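Local coordinates for polyketide biosynthesis 3-hydroxy-3-methylglutaryl-ACP synthase PksG (Bacillus subtilis, PDB 4YXT), which catalyses the aldol condensation of an acetyl group carried by the acyl-carrier protein AcpK with a beta-ketothioester intermediate, a step in making the antibiotic bacillaene, at residues Tyr246-Thr251 with Ala300-Ala305; Leu288-Arg293 with Leu306-Asp311. The protein carries 1 engineered substitution. One frame throughout, in Å; residues are numbered along the deposited sequence.

Overall arrangement
Both contacts are made by one helix, 301-312, which packs against the large mixed sheet of a thiolase-like fold. Contact 1 uses its first turns against strand 246-249, the outermost strand of the sheet on this side, and contact 2 its later turns against Leu288-Arg293. Along the chain the segments alternate, 246-251, 288-293, 300-305, 306-311, so the two pairings cross, and their centres lie about 8 Å apart. They touch directly: CB of Cys291 packs on CG2 of Thr251 at 3.7 Å, and CB of Tyr246 on CG2 of Thr309. Contact 1 holds His250, a proton donor/acceptor by similarity, while contact 2 packs the same helix farther from that residue.

Contact 1 (Tyr246-Thr251 with Ala300-Ala305); sequences YLAYHT and AALFLA
The imidazole of His250 meets the start of helix 301-312 through its ND1 and CE1 corner: the backbone N of Leu302 lies at the ring edge, near its plane, and CB of Ala301 comes in obliquely, 3.2 Å from ND1. A water completes the edge contact, hydrogen-bonded to ND1 at 2.8 Å and accepting the N-H of Leu302 at 3.0 Å, a water-mediated link that would limit the ring's rotation. With CG anti to the backbone N (chi1 174°), the ring swings beyond the strand end, and its side chain comes to about 4 Å from that of Cys114. By similarity, His250 is a proton donor/acceptor and Cys114 carries the acyl thioester, which places this end of the contact beside the probable active site.

Along the strand, methyl groups pack on backbone as well as side chain. CD1 of Leu302 lies 3.5 Å from the carbonyl C of Tyr249 and also makes an apolar contact with CB of Ala248. One turn on, the small CB of Ala305 rests 3.5 Å from O of Tyr249. That same oxygen accepts a 2.7 Å bond from OG1 of Thr251, which arrives 43° above the carbonyl plane.

Strand and helix segments run nearly antiparallel, at 153°, with axes 7.1 Å apart. Ala248 and His250 also bond through their backbones to Phe324 of strand 319-327, while Val257 of helix 254-267 touches Tyr249 and Thr251, and strand 170-178 meets Phe303 on the helix.

Contact 2 (Leu288-Arg293 with Leu306-Asp311); sequences LNYCQR and LASTID
Two torsions bring Tyr290 and Ser308 together: the tyrosine CG stands anti to its own carbonyl carbon (chi1 -61°), which lays the ring along helix 301-312, and the serine OG is anti to its backbone N (chi1 -170°), which turns OG toward the backbone N of Tyr290. In this thiolase-like fold the chain leading into the short helix 291-294, chiefly Tyr290, packs on helix 301-312, with the aromatic side chain bridging the two.

Ser308 works on both the backbone and the ring. Its OG accepts the N-H of Tyr290 at 3.1 Å, in a fairly straight bond of 161°, and is also hydrogen-bonded to O of Pro286 in helix 285-288, so the buried hydroxyl is held by two bonds. The same OG sits 3.7 Å above one face of the Tyr290 ring, offset toward its rim, while CA of Ser308 approaches CD2 at 3.5 Å. CB of Asn289 adds a further contact with OG.

The far end of the ring reaches one turn along the helix to Asp311. Ring and carboxylate stand almost perpendicular, their planes 84° apart, and OD2 lies in the ring plane at its edge. Ile352, Glu353 and Leu356 of helix 352-357 also pack on Tyr290, and Ile352 touches Asp311, tying a third helix to this junction. A nearby carboxylate would probably polarise the phenol: the hydroxyl of Tyr290 donates to Asp311, OH to OD2 2.8 Å, on the anti lone pair of that oxygen.

Contact 1 (Tyr246-Thr251 with Ala300-Ala305)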
# COMPACT_ATOMS: atom_id res chain seq x y z
N TYR A 246 -24.11 2.46 -17.55
CA TYR A 246 -22.83 2.06 -18.19
C TYR A 246 -22.11 1.12 -17.26
O TYR A 246 -22.43 1.05 -16.06
CB TYR A 246 -21.96 3.26 -18.43
CG TYR A 246 -22.56 4.28 -19.39
CD1 TYR A 246 -22.44 4.10 -20.77
CD2 TYR A 246 -23.26 5.40 -18.91
CE1 TYR A 246 -22.97 5.01 -21.66
CE2 TYR A 246 -23.79 6.32 -19.80
CZ TYR A 246 -23.65 6.10 -21.18
OH TYR A 246 -24.13 6.97 -22.08
N LEU A 247 -21.09 0.43 -17.80
CA LEU A 247 -20.33 -0.50 -17.03
C LEU A 247 -18.92 -0.24 -17.38
O LEU A 247 -18.58 -0.01 -18.56
CB LEU A 247 -20.73 -1.97 -17.34
CG LEU A 247 -22.08 -2.42 -16.78
CD1 LEU A 247 -22.52 -3.73 -17.44
CD2 LEU A 247 -21.98 -2.67 -15.29
N ALA A 248 -18.06 -0.26 -16.37
CA ALA A 248 -16.66 -0.10 -16.65
C ALA A 248 -15.98 -1.25 -16.05
O ALA A 248 -16.34 -1.70 -14.96
CB ALA A 248 -16.15 1.20 -16.04
N TYR A 249 -14.97 -1.77 -16.72
CA TYR A 249 -14.30 -2.91 -16.17
C TYR A 249 -12.77 -2.70 -16.22
O TYR A 249 -12.27 -1.90 -17.05
CB TYR A 249 -14.56 -4.16 -17.00
CG TYR A 249 -15.93 -4.58 -17.22
CD1 TYR A 249 -16.46 -5.71 -16.56
CD2 TYR A 249 -16.73 -3.91 -18.12
CE1 TYR A 249 -17.73 -6.16 -16.81
CE2 TYR A 249 -18.04 -4.33 -18.38
CZ TYR A 249 -18.53 -5.46 -17.73
OH TYR A 249 -19.81 -5.86 -18.03
N HIS A 250 -12.06 -3.46 -15.38
CA HIS A 250 -10.63 -3.60 -15.53
C HIS A 250 -10.38 -4.16 -16.93
O HIS A 250 -10.88 -5.25 -17.27
CB HIS A 250 -10.04 -4.57 -14.54
CG HIS A 250 -8.59 -4.81 -14.81
ND1 HIS A 250 -7.68 -3.80 -14.81
CD2 HIS A 250 -7.90 -5.94 -15.08
CE1 HIS A 250 -6.50 -4.27 -15.15
NE2 HIS A 250 -6.60 -5.58 -15.30
N THR A 251 -9.63 -3.39 -17.73
CA THR A 251 -9.45 -3.63 -19.16
C THR A 251 -7.97 -3.95 -19.48
O THR A 251 -7.18 -3.04 -19.79
CB THR A 251 -9.94 -2.41 -19.98
OG1 THR A 251 -11.25 -2.02 -19.54
CG2 THR A 251 -10.02 -2.73 -21.46
N ALA A 300 -4.13 1.12 -13.05
CA ALA A 300 -4.93 2.29 -13.46
C ALA A 300 -5.93 1.96 -14.56
O ALA A 300 -6.67 2.86 -15.05
CB ALA A 300 -4.00 3.39 -13.92
N ALA A 301 -6.01 0.69 -14.94
CA ALA A 301 -6.86 0.29 -16.08
C ALA A 301 -8.33 0.61 -15.85
O ALA A 301 -8.95 1.27 -16.69
CB ALA A 301 -6.71 -1.22 -16.45
N LEU A 302 -8.92 0.11 -14.79
CA LEU A 302 -10.33 0.45 -14.54
C LEU A 302 -10.57 1.97 -14.50
O LEU A 302 -11.57 2.44 -14.99
CB LEU A 302 -10.83 -0.18 -13.25
CG LEU A 302 -12.21 0.30 -12.84
CD1 LEU A 302 -13.28 -0.26 -13.78
CD2 LEU A 302 -12.42 -0.16 -11.43
N PHE A 303 -9.71 2.74 -13.85
CA PHE A 303 -9.91 4.18 -13.87
C PHE A 303 -9.93 4.76 -15.29
O PHE A 303 -10.73 5.64 -15.53
CB PHE A 303 -8.86 4.90 -13.03
CG PHE A 303 -8.96 4.64 -11.54
CD1 PHE A 303 -10.19 4.35 -10.92
CD2 PHE A 303 -7.83 4.74 -10.75
CE1 PHE A 303 -10.25 4.12 -9.55
CE2 PHE A 303 -7.89 4.51 -9.36
CZ PHE A 303 -9.11 4.22 -8.78
N LEU A 304 -9.05 4.25 -16.18
CA LEU A 304 -8.97 4.67 -17.55
C LEU A 304 -10.23 4.37 -18.32
O LEU A 304 -10.62 5.16 -19.20
CB LEU A 304 -7.75 3.99 -18.24
CG LEU A 304 -7.35 4.44 -19.64
CD1 LEU A 304 -6.89 5.87 -19.63
CD2 LEU A 304 -6.27 3.54 -20.25
N ALA A 305 -10.86 3.21 -18.03
CA ALA A 305 -12.12 2.82 -18.65
C ALA A 305 -13.24 3.67 -18.08
O ALA A 305 -14.24 4.03 -18.74
CB ALA A 305 -12.42 1.32 -18.38
O HOH W 1 -7.36 -1.77 -12.97

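Contact 2 (Leu288-Arg293 with Leu306-Asp311)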
# COMPACT_ATOMS: atom_id res chain seq x y z
N LEU A 288 -14.25 1.54 -23.44
CA LEU A 288 -13.06 0.90 -24.04
C LEU A 288 -12.25 1.81 -24.94
O LEU A 288 -11.13 1.47 -25.30
CB LEU A 288 -13.46 -0.35 -24.87
CG LEU A 288 -13.82 -1.64 -24.13
CD1 LEU A 288 -15.07 -1.42 -23.29
CD2 LEU A 288 -14.08 -2.75 -25.12
N ASN A 289 -12.83 2.94 -25.33
CA ASN A 289 -12.17 3.85 -26.23
C ASN A 289 -10.72 4.21 -25.85
O ASN A 289 -9.79 3.96 -26.65
CB ASN A 289 -13.00 5.11 -26.37
CG ASN A 289 -12.50 6.04 -27.48
OD1 ASN A 289 -11.41 6.56 -27.44
ND2 ASN A 289 -13.33 6.24 -28.45
N TYR A 290 -10.49 4.74 -24.65
CA TYR A 290 -9.10 5.14 -24.29
C TYR A 290 -8.20 3.93 -24.00
O TYR A 290 -6.99 3.92 -24.26
CB TYR A 290 -9.09 6.07 -23.07
CG TYR A 290 -9.80 7.34 -23.26
CD1 TYR A 290 -9.99 7.89 -24.53
CD2 TYR A 290 -10.30 8.03 -22.17
CE1 TYR A 290 -10.66 9.07 -24.71
CE2 TYR A 290 -10.98 9.23 -22.34
CZ TYR A 290 -11.16 9.76 -23.60
OH TYR A 290 -11.86 10.97 -23.77
N CYS A 291 -8.81 2.91 -23.45
CA CYS A 291 -8.07 1.70 -23.17
C CYS A 291 -7.41 1.16 -24.42
O CYS A 291 -6.28 0.74 -24.37
CB CYS A 291 -9.01 0.66 -22.52
SG CYS A 291 -9.56 1.22 -20.89
N GLN A 292 -8.12 1.22 -25.54
CA GLN A 292 -7.57 0.78 -26.80
C GLN A 292 -6.41 1.60 -27.31
O GLN A 292 -5.77 1.18 -28.25
CB GLN A 292 -8.62 0.91 -27.89
CG GLN A 292 -9.81 -0.00 -27.74
CD GLN A 292 -10.63 0.03 -29.00
OE1 GLN A 292 -10.27 -0.59 -29.99
NE2 GLN A 292 -11.70 0.82 -28.98
N ARG A 293 -6.17 2.78 -26.74
CA ARG A 293 -5.13 3.65 -27.24
C ARG A 293 -3.92 3.72 -26.33
O ARG A 293 -2.82 4.14 -26.75
CB ARG A 293 -5.71 5.03 -27.51
CG ARG A 293 -6.86 5.05 -28.50
CD ARG A 293 -7.40 6.47 -28.76
NE ARG A 293 -6.33 7.26 -29.34
CZ ARG A 293 -6.35 8.55 -29.56
NH1 ARG A 293 -7.38 9.29 -29.21
NH2 ARG A 293 -5.26 9.09 -30.08
N LEU A 306 -13.09 4.03 -16.83
CA LEU A 306 -14.13 4.90 -16.22
C LEU A 306 -14.12 6.32 -16.83
O LEU A 306 -15.13 6.86 -17.24
CB LEU A 306 -13.86 5.02 -14.75
CG LEU A 306 -14.92 5.79 -13.93
CD1 LEU A 306 -16.15 4.98 -14.07
CD2 LEU A 306 -14.48 5.90 -12.49
N ALA A 307 -12.95 6.92 -16.88
CA ALA A 307 -12.72 8.19 -17.59
C ALA A 307 -13.23 8.14 -19.04
O ALA A 307 -13.87 9.08 -19.53
CB ALA A 307 -11.24 8.50 -17.59
N SER A 308 -12.95 7.02 -19.70
CA SER A 308 -13.37 6.82 -21.08
C SER A 308 -14.86 6.87 -21.16
O SER A 308 -15.37 7.53 -22.05
CB SER A 308 -12.82 5.53 -21.70
OG SER A 308 -13.05 5.49 -23.14
N THR A 309 -15.55 6.21 -20.21
CA THR A 309 -17.02 6.16 -20.16
C THR A 309 -17.64 7.55 -19.95
O THR A 309 -18.69 7.93 -20.56
CB THR A 309 -17.51 5.25 -19.01
OG1 THR A 309 -17.12 3.88 -19.23
CG2 THR A 309 -19.02 5.34 -18.84
N ILE A 310 -17.00 8.30 -19.06
CA ILE A 310 -17.44 9.65 -18.77
C ILE A 310 -17.20 10.59 -19.93
O ILE A 310 -18.06 11.35 -20.22
CB ILE A 310 -16.85 10.21 -17.46
CG1 ILE A 310 -17.37 9.39 -16.27
CG2 ILE A 310 -17.26 11.67 -17.29
CD1 ILE A 310 -16.55 9.47 -15.03
N ASP A 311 -16.05 10.54 -20.61
CA ASP A 311 -15.84 11.40 -21.77
C ASP A 311 -16.70 10.99 -22.98
O ASP A 311 -17.24 11.84 -23.67
CB ASP A 311 -14.36 11.48 -22.18
CG ASP A 311 -13.54 12.45 -21.29
OD1 ASP A 311 -14.10 13.00 -20.31
OD2 ASP A 311 -12.33 12.66 -21.56